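Local coordinates for protein hypoxanthine-guanine phosphoribosyltransferase (Thermus thermophilus, PDB 3ACD) that probably transfers the phosphoribosyl group of 5-phospho-alpha-D-ribose 1-diphosphate to hypoxanthine or guanine, making IMP or GMP in purine salvage, at residues G10-S15 against P171-I176; A48-A53 against Y157-D162; T64-A69 against K87-P92; G95-V100 against K122-R127. All coordinates share one frame; numbering follows the deposited sequence.

Interaction 1 of 4, residues G10-S15 against P171-I176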
loop_
_atom_site.group_PDB
_atom_site.type_symbol
_atom_site.label_atom_id
_atom_site.label_comp_id
_atom_site.label_asym_id
_atom_site.label_seq_id
_atom_site.Cartn_x
_atom_site.Cartn_y
_atom_site.Cartn_z
ATOM N N GLY A 10 -17.434 -8.659 -16.730
ATOM C CA GLY A 10 -18.292 -7.526 -16.431
ATOM C C GLY A 10 -18.150 -6.400 -17.443
ATOM O O GLY A 10 -17.285 -6.457 -18.317
ATOM N N PRO A 11 -18.977 -5.348 -17.340
ATOM C CA PRO A 11 -18.950 -4.200 -18.251
ATOM C C PRO A 11 -17.791 -3.219 -18.078
ATOM O O PRO A 11 -17.457 -2.486 -19.007
ATOM C CB PRO A 11 -20.299 -3.540 -17.994
ATOM C CG PRO A 11 -20.480 -3.763 -16.529
ATOM C CD PRO A 11 -20.082 -5.216 -16.372
ATOM N N VAL A 12 -17.185 -3.197 -16.895
ATOM C CA VAL A 12 -16.075 -2.284 -16.630
ATOM C C VAL A 12 -14.719 -2.977 -16.726
ATOM O O VAL A 12 -14.476 -3.988 -16.066
ATOM C CB VAL A 12 -16.215 -1.644 -15.231
ATOM C CG1 VAL A 12 -15.030 -0.726 -14.948
ATOM C CG2 VAL A 12 -17.520 -0.863 -15.160
ATOM N N GLN A 13 -13.843 -2.421 -17.558
ATOM C CA GLN A 13 -12.507 -2.959 -17.767
ATOM C C GLN A 13 -11.540 -1.789 -17.957
ATOM O O GLN A 13 -11.717 -0.975 -18.866
ATOM C CB GLN A 13 -12.478 -3.839 -19.024
ATOM C CG GLN A 13 -13.542 -4.941 -19.091
ATOM C CD GLN A 13 -13.326 -6.052 -18.078
ATOM O OE1 GLN A 13 -12.198 -6.317 -17.656
ATOM N NE2 GLN A 13 -14.409 -6.724 -17.699
ATOM N N ILE A 14 -10.526 -1.697 -17.100
ATOM C CA ILE A 14 -9.547 -0.618 -17.203
ATOM C C ILE A 14 -8.150 -1.221 -17.086
ATOM O O ILE A 14 -7.797 -1.798 -16.055
ATOM C CB ILE A 14 -9.750 0.438 -16.090
ATOM C CG1 ILE A 14 -11.233 0.809 -15.987
ATOM C CG2 ILE A 14 -8.946 1.685 -16.410
ATOM C CD1 ILE A 14 -11.545 1.826 -14.897
ATOM N N SER A 15 -7.358 -1.081 -18.145
ATOM C CA SER A 15 -6.016 -1.654 -18.180
ATOM C C SER A 15 -5.016 -1.026 -17.222
ATOM O O SER A 15 -5.181 0.110 -16.780
ATOM C CB SER A 15 -5.440 -1.573 -19.594
ATOM O OG SER A 15 -5.122 -0.236 -19.940
ATOM N N PRO A 171 -3.308 -6.444 -11.699
ATOM C CA PRO A 171 -2.743 -5.130 -12.025
ATOM C C PRO A 171 -3.706 -4.188 -12.745
ATOM O O PRO A 171 -3.393 -3.016 -12.972
ATOM C CB PRO A 171 -1.521 -5.484 -12.870
ATOM C CG PRO A 171 -1.959 -6.728 -13.577
ATOM C CD PRO A 171 -2.661 -7.509 -12.488
ATOM N N PHE A 172 -4.881 -4.701 -13.088
ATOM C CA PHE A 172 -5.884 -3.909 -13.788
ATOM C C PHE A 172 -7.221 -3.937 -13.060
ATOM O O PHE A 172 -7.412 -4.694 -12.107
ATOM C CB PHE A 172 -6.058 -4.447 -15.213
ATOM C CG PHE A 172 -6.286 -5.935 -15.272
ATOM C CD1 PHE A 172 -7.509 -6.485 -14.891
ATOM C CD2 PHE A 172 -5.263 -6.791 -15.669
ATOM C CE1 PHE A 172 -7.706 -7.868 -14.900
ATOM C CE2 PHE A 172 -5.448 -8.175 -15.681
ATOM C CZ PHE A 172 -6.672 -8.714 -15.295
ATOM N N ILE A 173 -8.142 -3.093 -13.509
ATOM C CA ILE A 173 -9.473 -3.043 -12.928
ATOM C C ILE A 173 -10.391 -3.829 -13.854
ATOM O O ILE A 173 -10.381 -3.622 -15.069
ATOM C CB ILE A 173 -10.001 -1.581 -12.815
ATOM C CG1 ILE A 173 -9.397 -0.896 -11.585
ATOM C CG2 ILE A 173 -11.527 -1.573 -12.734
ATOM C CD1 ILE A 173 -9.849 -1.491 -10.262
ATOM N N THR A 174 -11.165 -4.744 -13.282
ATOM C CA THR A 174 -12.103 -5.537 -14.064
ATOM C C THR A 174 -13.415 -5.633 -13.289
ATOM O O THR A 174 -13.574 -4.986 -12.253
ATOM C CB THR A 174 -11.533 -6.945 -14.375
ATOM O OG1 THR A 174 -12.449 -7.662 -15.212
ATOM C CG2 THR A 174 -11.293 -7.725 -13.105
ATOM N N SER A 175 -14.354 -6.431 -13.781
ATOM C CA SER A 175 -15.643 -6.549 -13.115
ATOM C C SER A 175 -16.369 -7.830 -13.488
ATOM O O SER A 175 -15.949 -8.557 -14.385
ATOM C CB SER A 175 -16.528 -5.356 -13.492
ATOM O OG SER A 175 -16.712 -5.301 -14.903
ATOM N N ILE A 176 -17.468 -8.090 -12.787
ATOM C CA ILE A 176 -18.292 -9.266 -13.043
ATOM C C ILE A 176 -19.642 -8.773 -13.538
ATOM O O ILE A 176 -19.928 -7.576 -13.496
ATOM C CB ILE A 176 -18.526 -10.095 -11.762
ATOM C CG1 ILE A 176 -19.191 -9.219 -10.696
ATOM C CG2 ILE A 176 -17.210 -10.666 -11.259
ATOM C CD1 ILE A 176 -19.533 -9.950 -9.412
HETATM O O HOH W 1 -9.596 -5.469 -17.357
#

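Interaction 2 of 4, residues A48-A53 against Y157-D162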
loop_
_atom_site.group_PDB
_atom_site.type_symbol
_atom_site.label_atom_id
_atom_site.label_comp_id
_atom_site.label_asym_id
_atom_site.label_seq_id
_atom_site.Cartn_x
_atom_site.Cartn_y
_atom_site.Cartn_z
ATOM N N ALA A 48 -7.617 0.883 -1.053
ATOM C CA ALA A 48 -6.858 1.943 -1.711
ATOM C C ALA A 48 -5.339 1.859 -1.628
ATOM O O ALA A 48 -4.653 2.740 -2.143
ATOM C CB ALA A 48 -7.318 3.299 -1.171
ATOM N N PHE A 49 -4.795 0.805 -1.031
ATOM C CA PHE A 49 -3.345 0.766 -0.870
ATOM C C PHE A 49 -2.484 0.759 -2.135
ATOM O O PHE A 49 -1.377 1.300 -2.116
ATOM C CB PHE A 49 -2.945 -0.373 0.089
ATOM C CG PHE A 49 -2.650 -1.684 -0.581
ATOM C CD1 PHE A 49 -1.334 -2.059 -0.842
ATOM C CD2 PHE A 49 -3.675 -2.569 -0.894
ATOM C CE1 PHE A 49 -1.042 -3.304 -1.400
ATOM C CE2 PHE A 49 -3.393 -3.824 -1.457
ATOM C CZ PHE A 49 -2.073 -4.187 -1.705
ATOM N N ILE A 50 -2.975 0.181 -3.230
ATOM C CA ILE A 50 -2.193 0.168 -4.466
ATOM C C ILE A 50 -2.308 1.532 -5.153
ATOM O O ILE A 50 -1.315 2.080 -5.643
ATOM C CB ILE A 50 -2.644 -0.994 -5.399
ATOM C CG1 ILE A 50 -2.331 -2.329 -4.704
ATOM C CG2 ILE A 50 -1.926 -0.910 -6.744
ATOM C CD1 ILE A 50 -2.516 -3.576 -5.561
ATOM N N PHE A 51 -3.518 2.082 -5.179
ATOM C CA PHE A 51 -3.753 3.405 -5.748
ATOM C C PHE A 51 -2.850 4.384 -4.985
ATOM O O PHE A 51 -2.180 5.234 -5.577
ATOM C CB PHE A 51 -5.230 3.775 -5.572
ATOM C CG PHE A 51 -5.570 5.193 -5.955
ATOM C CD1 PHE A 51 -5.081 5.759 -7.127
ATOM C CD2 PHE A 51 -6.442 5.942 -5.166
ATOM C CE1 PHE A 51 -5.460 7.052 -7.512
ATOM C CE2 PHE A 51 -6.826 7.233 -5.541
ATOM C CZ PHE A 51 -6.334 7.787 -6.720
ATOM N N MET A 52 -2.830 4.247 -3.663
ATOM C CA MET A 52 -1.999 5.095 -2.810
ATOM C C MET A 52 -0.516 4.956 -3.176
ATOM O O MET A 52 0.187 5.954 -3.365
ATOM C CB MET A 52 -2.199 4.702 -1.342
ATOM C CG MET A 52 -1.337 5.480 -0.357
ATOM S SD MET A 52 -1.998 7.107 0.068
ATOM C CE MET A 52 -1.066 7.445 1.590
ATOM N N ALA A 53 -0.040 3.716 -3.270
ATOM C CA ALA A 53 1.361 3.461 -3.602
ATOM C C ALA A 53 1.777 4.108 -4.921
ATOM O O ALA A 53 2.854 4.697 -5.015
ATOM C CB ALA A 53 1.624 1.951 -3.658
ATOM N N TYR A 157 -13.223 -5.021 -9.338
ATOM C CA TYR A 157 -12.194 -5.574 -8.473
ATOM C C TYR A 157 -10.849 -5.525 -9.182
ATOM O O TYR A 157 -10.781 -5.249 -10.382
ATOM C CB TYR A 157 -12.560 -7.003 -8.038
ATOM C CG TYR A 157 -12.717 -8.005 -9.159
ATOM C CD1 TYR A 157 -11.651 -8.813 -9.553
ATOM C CD2 TYR A 157 -13.938 -8.153 -9.820
ATOM C CE1 TYR A 157 -11.800 -9.751 -10.577
ATOM C CE2 TYR A 157 -14.094 -9.084 -10.847
ATOM C CZ TYR A 157 -13.022 -9.879 -11.219
ATOM O OH TYR A 157 -13.174 -10.795 -12.237
ATOM N N GLY A 158 -9.785 -5.768 -8.425
ATOM C CA GLY A 158 -8.443 -5.709 -8.971
ATOM C C GLY A 158 -7.794 -4.407 -8.532
ATOM O O GLY A 158 -8.472 -3.527 -8.001
ATOM N N TYR A 159 -6.485 -4.284 -8.737
ATOM C CA TYR A 159 -5.754 -3.071 -8.376
ATOM C C TYR A 159 -6.074 -2.646 -6.933
ATOM O O TYR A 159 -6.362 -1.476 -6.667
ATOM C CB TYR A 159 -6.116 -1.942 -9.357
ATOM C CG TYR A 159 -5.180 -0.746 -9.336
ATOM C CD1 TYR A 159 -3.929 -0.794 -9.963
ATOM C CD2 TYR A 159 -5.541 0.430 -8.682
ATOM C CE1 TYR A 159 -3.064 0.311 -9.937
ATOM C CE2 TYR A 159 -4.689 1.530 -8.647
ATOM C CZ TYR A 159 -3.454 1.468 -9.273
ATOM O OH TYR A 159 -2.616 2.561 -9.213
ATOM N N GLY A 160 -6.033 -3.604 -6.012
ATOM C CA GLY A 160 -6.307 -3.303 -4.615
ATOM C C GLY A 160 -7.710 -3.642 -4.143
ATOM O O GLY A 160 -7.917 -3.974 -2.972
ATOM N N LEU A 161 -8.680 -3.557 -5.050
ATOM C CA LEU A 161 -10.067 -3.850 -4.710
ATOM C C LEU A 161 -10.295 -5.355 -4.751
ATOM O O LEU A 161 -9.834 -6.042 -5.661
ATOM C CB LEU A 161 -11.017 -3.130 -5.675
ATOM C CG LEU A 161 -11.090 -1.600 -5.541
ATOM C CD1 LEU A 161 -9.749 -0.979 -5.893
ATOM C CD2 LEU A 161 -12.176 -1.053 -6.464
ATOM N N ASP A 162 -11.023 -5.860 -3.762
ATOM C CA ASP A 162 -11.265 -7.290 -3.659
ATOM C C ASP A 162 -12.612 -7.808 -4.126
ATOM O O ASP A 162 -13.570 -7.060 -4.336
ATOM C CB ASP A 162 -11.094 -7.732 -2.207
ATOM C CG ASP A 162 -12.248 -7.273 -1.329
ATOM O OD1 ASP A 162 -12.472 -6.051 -1.239
ATOM O OD2 ASP A 162 -12.935 -8.133 -0.741
HETATM O O HOH W 2 -5.744 0.369 -4.568
#

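Interaction 3 of 4, residues T64-A69 against K87-P92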
loop_
_atom_site.group_PDB
_atom_site.type_symbol
_atom_site.label_atom_id
_atom_site.label_comp_id
_atom_site.label_asym_id
_atom_site.label_seq_id
_atom_site.Cartn_x
_atom_site.Cartn_y
_atom_site.Cartn_z
ATOM N N THR A 64 3.450 13.664 4.205
ATOM C CA THR A 64 3.387 12.609 5.207
ATOM C C THR A 64 2.188 11.731 4.878
ATOM O O THR A 64 1.343 12.100 4.056
ATOM C CB THR A 64 3.235 13.181 6.637
ATOM O OG1 THR A 64 2.076 14.018 6.704
ATOM C CG2 THR A 64 4.466 13.993 7.013
ATOM N N MET A 65 2.108 10.572 5.522
ATOM C CA MET A 65 1.021 9.643 5.254
ATOM C C MET A 65 0.526 8.953 6.512
ATOM O O MET A 65 1.211 8.914 7.535
ATOM C CB MET A 65 1.487 8.542 4.289
ATOM C CG MET A 65 2.204 9.006 3.024
ATOM S SD MET A 65 2.833 7.557 2.109
ATOM C CE MET A 65 3.919 8.352 0.896
ATOM N N ASP A 66 -0.674 8.397 6.413
ATOM C CA ASP A 66 -1.257 7.631 7.495
ATOM C C ASP A 66 -2.230 6.650 6.848
ATOM O O ASP A 66 -2.585 6.795 5.671
ATOM C CB ASP A 66 -1.982 8.530 8.504
ATOM C CG ASP A 66 -1.968 7.947 9.905
ATOM O OD1 ASP A 66 -1.616 6.755 10.043
ATOM O OD2 ASP A 66 -2.308 8.667 10.867
ATOM N N PHE A 67 -2.640 5.647 7.612
ATOM C CA PHE A 67 -3.554 4.627 7.121
ATOM C C PHE A 67 -4.688 4.433 8.116
ATOM O O PHE A 67 -4.467 4.441 9.328
ATOM C CB PHE A 67 -2.799 3.308 6.931
ATOM C CG PHE A 67 -1.736 3.369 5.874
ATOM C CD1 PHE A 67 -2.001 2.940 4.578
ATOM C CD2 PHE A 67 -0.482 3.898 6.161
ATOM C CE1 PHE A 67 -1.034 3.037 3.580
ATOM C CE2 PHE A 67 0.494 4.000 5.170
ATOM C CZ PHE A 67 0.217 3.570 3.878
ATOM N N ILE A 68 -5.899 4.271 7.600
ATOM C CA ILE A 68 -7.064 4.062 8.450
ATOM C C ILE A 68 -7.968 2.998 7.841
ATOM O O ILE A 68 -7.996 2.818 6.626
ATOM C CB ILE A 68 -7.881 5.358 8.607
ATOM C CG1 ILE A 68 -8.348 5.842 7.233
ATOM C CG2 ILE A 68 -7.047 6.416 9.302
ATOM C CD1 ILE A 68 -9.211 7.077 7.276
ATOM N N ALA A 69 -8.699 2.289 8.691
ATOM C CA ALA A 69 -9.620 1.260 8.227
ATOM C C ALA A 69 -11.024 1.675 8.641
ATOM O O ALA A 69 -11.261 2.009 9.801
ATOM C CB ALA A 69 -9.260 -0.087 8.837
ATOM N N LYS A 87 -9.387 1.037 12.264
ATOM C CA LYS A 87 -8.005 1.476 12.429
ATOM C C LYS A 87 -7.981 2.993 12.587
ATOM O O LYS A 87 -8.451 3.721 11.713
ATOM C CB LYS A 87 -7.169 1.069 11.211
ATOM C CG LYS A 87 -5.695 1.438 11.303
ATOM C CD LYS A 87 -5.003 0.698 12.436
ATOM C CE LYS A 87 -3.517 1.022 12.488
ATOM N NZ LYS A 87 -3.266 2.469 12.736
ATOM N N ASP A 88 -7.431 3.461 13.703
ATOM C CA ASP A 88 -7.363 4.892 13.980
ATOM C C ASP A 88 -6.131 5.571 13.394
ATOM O O ASP A 88 -5.172 4.913 12.988
ATOM C CB ASP A 88 -7.399 5.136 15.491
ATOM C CG ASP A 88 -8.686 4.663 16.127
ATOM O OD1 ASP A 88 -8.995 3.458 16.021
ATOM O OD2 ASP A 88 -9.391 5.497 16.734
ATOM N N LEU A 89 -6.176 6.899 13.366
ATOM C CA LEU A 89 -5.085 7.718 12.852
ATOM C C LEU A 89 -3.960 7.767 13.881
ATOM O O LEU A 89 -4.215 7.722 15.084
ATOM C CB LEU A 89 -5.579 9.144 12.574
ATOM C CG LEU A 89 -6.633 9.388 11.485
ATOM C CD1 LEU A 89 -7.892 8.583 11.762
ATOM C CD2 LEU A 89 -6.962 10.870 11.438
ATOM N N ARG A 90 -2.722 7.864 13.406
ATOM C CA ARG A 90 -1.562 7.921 14.289
ATOM C C ARG A 90 -0.901 9.296 14.285
ATOM O O ARG A 90 -0.332 9.718 15.292
ATOM C CB ARG A 90 -0.538 6.858 13.885
ATOM C CG ARG A 90 -0.984 5.432 14.151
ATOM C CD ARG A 90 0.018 4.428 13.607
ATOM N NE ARG A 90 1.358 4.637 14.150
ATOM C CZ ARG A 90 2.417 3.897 13.834
ATOM N NH1 ARG A 90 2.300 2.893 12.976
ATOM N NH2 ARG A 90 3.598 4.162 14.378
ATOM N N LEU A 91 -0.972 9.986 13.152
ATOM C CA LEU A 91 -0.378 11.312 13.022
ATOM C C LEU A 91 -1.446 12.393 13.154
ATOM O O LEU A 91 -2.601 12.184 12.796
ATOM C CB LEU A 91 0.336 11.449 11.674
ATOM C CG LEU A 91 1.682 10.731 11.515
ATOM C CD1 LEU A 91 1.516 9.233 11.713
ATOM C CD2 LEU A 91 2.245 11.023 10.136
ATOM N N PRO A 92 -1.069 13.565 13.685
ATOM C CA PRO A 92 -2.019 14.669 13.858
ATOM C C PRO A 92 -2.513 15.210 12.523
ATOM O O PRO A 92 -1.760 15.255 11.551
ATOM C CB PRO A 92 -1.200 15.717 14.616
ATOM C CG PRO A 92 -0.165 14.902 15.342
ATOM C CD PRO A 92 0.231 13.891 14.295
HETATM O O HOH W 3 -3.293 11.017 10.425
#

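Interaction 4 of 4, residues G95-V100 against K122-R127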
loop_
_atom_site.group_PDB
_atom_site.type_symbol
_atom_site.label_atom_id
_atom_site.label_comp_id
_atom_site.label_asym_id
_atom_site.label_seq_id
_atom_site.Cartn_x
_atom_site.Cartn_y
_atom_site.Cartn_z
ATOM N N GLY A 95 -4.728 21.328 11.575
ATOM C CA GLY A 95 -3.886 22.293 10.894
ATOM C C GLY A 95 -3.162 21.765 9.668
ATOM O O GLY A 95 -2.366 22.485 9.073
ATOM N N ARG A 96 -3.423 20.517 9.284
ATOM C CA ARG A 96 -2.770 19.942 8.106
ATOM C C ARG A 96 -3.683 20.022 6.887
ATOM O O ARG A 96 -4.909 20.085 7.014
ATOM C CB ARG A 96 -2.414 18.456 8.324
ATOM C CG ARG A 96 -1.358 18.141 9.393
ATOM C CD ARG A 96 -0.005 18.774 9.089
ATOM N NE ARG A 96 0.578 18.336 7.819
ATOM C CZ ARG A 96 1.161 17.156 7.613
ATOM N NH1 ARG A 96 1.248 16.263 8.595
ATOM N NH2 ARG A 96 1.668 16.872 6.419
ATOM N N ASP A 97 -3.074 20.033 5.706
ATOM C CA ASP A 97 -3.828 20.034 4.459
ATOM C C ASP A 97 -3.922 18.552 4.124
ATOM O O ASP A 97 -2.981 17.950 3.609
ATOM C CB ASP A 97 -3.077 20.813 3.383
ATOM C CG ASP A 97 -3.044 22.298 3.676
ATOM O OD1 ASP A 97 -4.134 22.895 3.796
ATOM O OD2 ASP A 97 -1.942 22.863 3.799
ATOM N N VAL A 98 -5.067 17.972 4.459
ATOM C CA VAL A 98 -5.316 16.550 4.274
ATOM C C VAL A 98 -5.900 16.136 2.929
ATOM O O VAL A 98 -6.735 16.833 2.349
ATOM C CB VAL A 98 -6.269 16.032 5.382
ATOM C CG1 VAL A 98 -6.510 14.534 5.219
ATOM C CG2 VAL A 98 -5.680 16.338 6.758
ATOM N N ILE A 99 -5.439 14.991 2.435
ATOM C CA ILE A 99 -5.956 14.430 1.195
ATOM C C ILE A 99 -6.331 12.987 1.505
ATOM O O ILE A 99 -5.470 12.176 1.842
ATOM C CB ILE A 99 -4.917 14.416 0.049
ATOM C CG1 ILE A 99 -4.472 15.840 -0.302
ATOM C CG2 ILE A 99 -5.537 13.750 -1.185
ATOM C CD1 ILE A 99 -3.390 15.889 -1.377
ATOM N N VAL A 100 -7.620 12.680 1.414
ATOM C CA VAL A 100 -8.105 11.327 1.662
ATOM C C VAL A 100 -7.913 10.545 0.365
ATOM O O VAL A 100 -8.233 11.044 -0.711
ATOM C CB VAL A 100 -9.608 11.326 2.023
ATOM C CG1 VAL A 100 -10.099 9.894 2.224
ATOM C CG2 VAL A 100 -9.844 12.151 3.286
ATOM N N LYS A 122 -10.432 19.596 12.913
ATOM C CA LYS A 122 -10.068 20.887 12.349
ATOM C C LYS A 122 -8.791 20.953 11.512
ATOM O O LYS A 122 -7.839 21.655 11.859
ATOM C CB LYS A 122 -9.995 21.927 13.471
ATOM C CG LYS A 122 -11.266 22.018 14.295
ATOM C CD LYS A 122 -11.127 23.030 15.419
ATOM C CE LYS A 122 -12.401 23.106 16.241
ATOM N NZ LYS A 122 -12.757 21.779 16.811
ATOM N N PRO A 123 -8.751 20.213 10.397
ATOM C CA PRO A 123 -7.559 20.250 9.548
ATOM C C PRO A 123 -7.582 21.576 8.788
ATOM O O PRO A 123 -8.627 22.223 8.719
ATOM C CB PRO A 123 -7.758 19.044 8.632
ATOM C CG PRO A 123 -9.240 18.979 8.493
ATOM C CD PRO A 123 -9.718 19.216 9.909
ATOM N N ALA A 124 -6.448 21.989 8.236
ATOM C CA ALA A 124 -6.395 23.242 7.484
ATOM C C ALA A 124 -7.297 23.142 6.252
ATOM O O ALA A 124 -7.898 24.126 5.818
ATOM C CB ALA A 124 -4.960 23.541 7.065
ATOM N N SER A 125 -7.384 21.940 5.692
ATOM C CA SER A 125 -8.219 21.701 4.521
ATOM C C SER A 125 -8.285 20.207 4.257
ATOM O O SER A 125 -7.459 19.443 4.755
ATOM C CB SER A 125 -7.647 22.403 3.286
ATOM O OG SER A 125 -6.431 21.804 2.870
ATOM N N VAL A 126 -9.279 19.797 3.479
ATOM C CA VAL A 126 -9.438 18.394 3.133
ATOM C C VAL A 126 -9.919 18.251 1.699
ATOM O O VAL A 126 -10.906 18.870 1.302
ATOM C CB VAL A 126 -10.476 17.678 4.033
ATOM C CG1 VAL A 126 -10.592 16.211 3.617
ATOM C CG2 VAL A 126 -10.080 17.785 5.494
ATOM N N ARG A 127 -9.200 17.450 0.922
ATOM C CA ARG A 127 -9.594 17.165 -0.446
ATOM C C ARG A 127 -9.613 15.652 -0.581
ATOM O O ARG A 127 -9.002 14.946 0.221
ATOM C CB ARG A 127 -8.637 17.798 -1.457
ATOM C CG ARG A 127 -8.911 19.286 -1.651
ATOM C CD ARG A 127 -8.182 19.871 -2.850
ATOM N NE ARG A 127 -8.543 21.275 -3.027
ATOM C CZ ARG A 127 -8.070 22.061 -3.989
ATOM N NH1 ARG A 127 -7.207 21.585 -4.877
ATOM N NH2 ARG A 127 -8.463 23.327 -4.059
HETATM O O HOH W 4 -6.136 19.419 1.455
#

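Interaction 1 of 4, residues G10-S15 against P171-I176
Q13 OE1 accepts two hydrogen bonds, one from T174 OG1 at 2.8 Å and one from a water whose other hydrogen goes to I173 O, so the amide oxygen is gripped from the facing chain both directly and through solvent. The setting is a short antiparallel pairing of the two ends of the chain: G10-S15 runs at 175° to F172-I176, with a single hydrogen-bonded pair, I14 with I173. There I14 N reaches I173 O at 2.8 Å, and I173 N returns a bond to I14 O at 2.9 Å. The Q13 chain is bent at its second torsion (-69°), which folds the amide back to lie alongside T174 and lets NE2 donate to G10 O within its own segment. T174 OG1 also accepts from G8 N. Replacing T174 by a valine would probably leave G8 N without this acceptor and Q13 OE1 held here through the water alone, so that the amide is less firmly fixed. On the apolar side I14 and I173 lie side by side, CB to CB 3.9 Å, and both rest on I19 of helix 16-33 and on L132. V12 and S175 touch V156, an IMP-binding residue, which places the pairing next to the nucleotide pocket, in its second shell. At the other end G10 N bonds to S175 O at 2.8 Å. S175 OG, set between its own backbone N and carbonyl carbon (chi1 59°), donates to V12 O at 2.8 Å, in the carbonyl plane and on a lone pair.

Interaction 2 of 4, residues A48-A53 against Y157-D162
I50 CG2 sits over one face of the Y159 ring, 3.7 Å from its centroid and 16° off the ring normal, a CH-pi contact displaced toward the rim. The other branch of I50 reaches the turn backbone, with CD1 3.5 Å from G160 N. CG2 is anti to the backbone N and CG1 lies beside it (chi1 -65°), which is how one side chain touches both ring and peptide. Y159 CE2 also lies 3.8 Å from CB of F51, the next residue of the helix. No direct hydrogen bond joins the segments, but a water accepts from F51 N at 2.9 Å and donates to Y159 O.

I50 CG1 in turn lies 3.5 Å above the plane of the F49 ring, over its centre, so I50 is held between two aromatic rings. Y159 and G160 are the middle residues of a type I' turn, closed by L161 N bonding to G158 O at 3.0 Å; the positive phi of G160 suits glycine, and its CA packs against the F49 ring. Y159 OH is hydrogen-bonded to D54. The turn leads on to D162, which binds GMP in a structure of this protein but holds no ligand in this chain.

The contact is buried at the start of helix 49-56. Helix 16-33 covers F51 and Y159 through V23, strand 97-102 meets F51 through V101, and F67 of the second subunit stacks edge-to-face with F49.

Interaction 3 of 4, residues T64-A69 against K87-P92
T64-A69 and K87-L91 run nearly antiparallel, 163° apart end to end, and their backbones meet at A69 and K87, where K87 N donates to A69 O at 3.2 Å and the return bond from A69 N is weak. Beyond that point the backbones diverge, and a side chain takes over the bonding. D66 OD2 accepts from two successive backbone amides: R90 N at 2.7 Å, on the syn lone pair, and L91 N at 3.0 Å, 40° above the carboxylate plane. A water adds a third donor and also bonds to L91 O. D66 OD1 meanwhile takes F67 N of its own strand, so each oxygen of this buried carboxylate has a partner. With CG anti to the backbone N (chi1 -151°), the group projects across to the successive amides of R90 and L91 and fixes the course of the loop there. R90 NE lies 5.5 Å from D66 OD1, not in contact, yet its positive charge would probably favour an ionised D66.

An apolar pair flanks this polar centre: I68 and L89 lie side by side, with CG2 and CD1 only 3.4 Å apart, a tight fit. L91 CD2 packs against the M65 carbonyl, 3.5 Å from M65 O. The loop thus covers the flank of the strand that is outermost within this chain, opposite its pairing with strand 40-45. Helix 109-119 meets I68 and L89 through L114, Y117 and L118, while M65 and F67 turn to helix 49-56 and to F49 of the second subunit respectively.

Interaction 4 of 4, residues G95-V100 against K122-R127
D97 and S125 project from the same face of the sheet, and their ends meet: S125 OG donates to D97 OD1 at 2.7 Å on the anti lone pair, away from the other carboxylate oxygen. They belong to a beta-alpha-beta crossover of the Rossmann-like phosphoribosyltransferase core, in which strands 97-102 and 125-130, linked through helix 109-119, lie parallel at 21° and 4.6 Å between the axes of the paired parts. S125 OG is turned between its backbone N and carbonyl carbon (chi1 69°), within reach of the carboxylate; D97 OD2 has a long, weak ion pair with K37. A leucine in place of D97 would probably leave S125 OG without its acceptor and K37 without the nearby charge.

The opposite face is apolar. The side chains of V98 and P123 cross obliquely, CG2 of V98 3.9 Å from CB of P123, and V100 CG2 meets V126 CG1 at 4.1 Å; L114, L115 and L118 of helix 109-119 pack on V100 and V126. Backbone bonds alternate in the parallel register, V98 N to S125 O, R127 N to V98 O and V100 N to R127 O, while before the strands G95 N binds K122 O. R127 carries its guanidinium away from the neighbouring strand, to Y146 OH. One water spans polar side and backbone, donating to S125 OG and, at 2.8 Å, to V98 O.

Interaction 1 closes a loop containing the other three: interaction 2 is nested within it, and interactions 3 and 4 follow in series inside interaction 2. Interactions 1 and 2 touch, T174 O to Y157 N at 2.9 Å, through the two-stranded sheet of 156-157 and 174-175 beside the nucleotide pocket. Interactions 3 and 4 involve strands of the parallel core sheet, their centres about 13 Å apart, joined by a probable hydrogen bond between T64 OG1 and R96 NH2. Interactions 1 and 4 lie across the chain's centre, about 32 Å between centres. Interaction 2 touches interaction 3 through M52 and M65, and these two make the broader contacts with the second subunit, linking pocket, core and dimer interface.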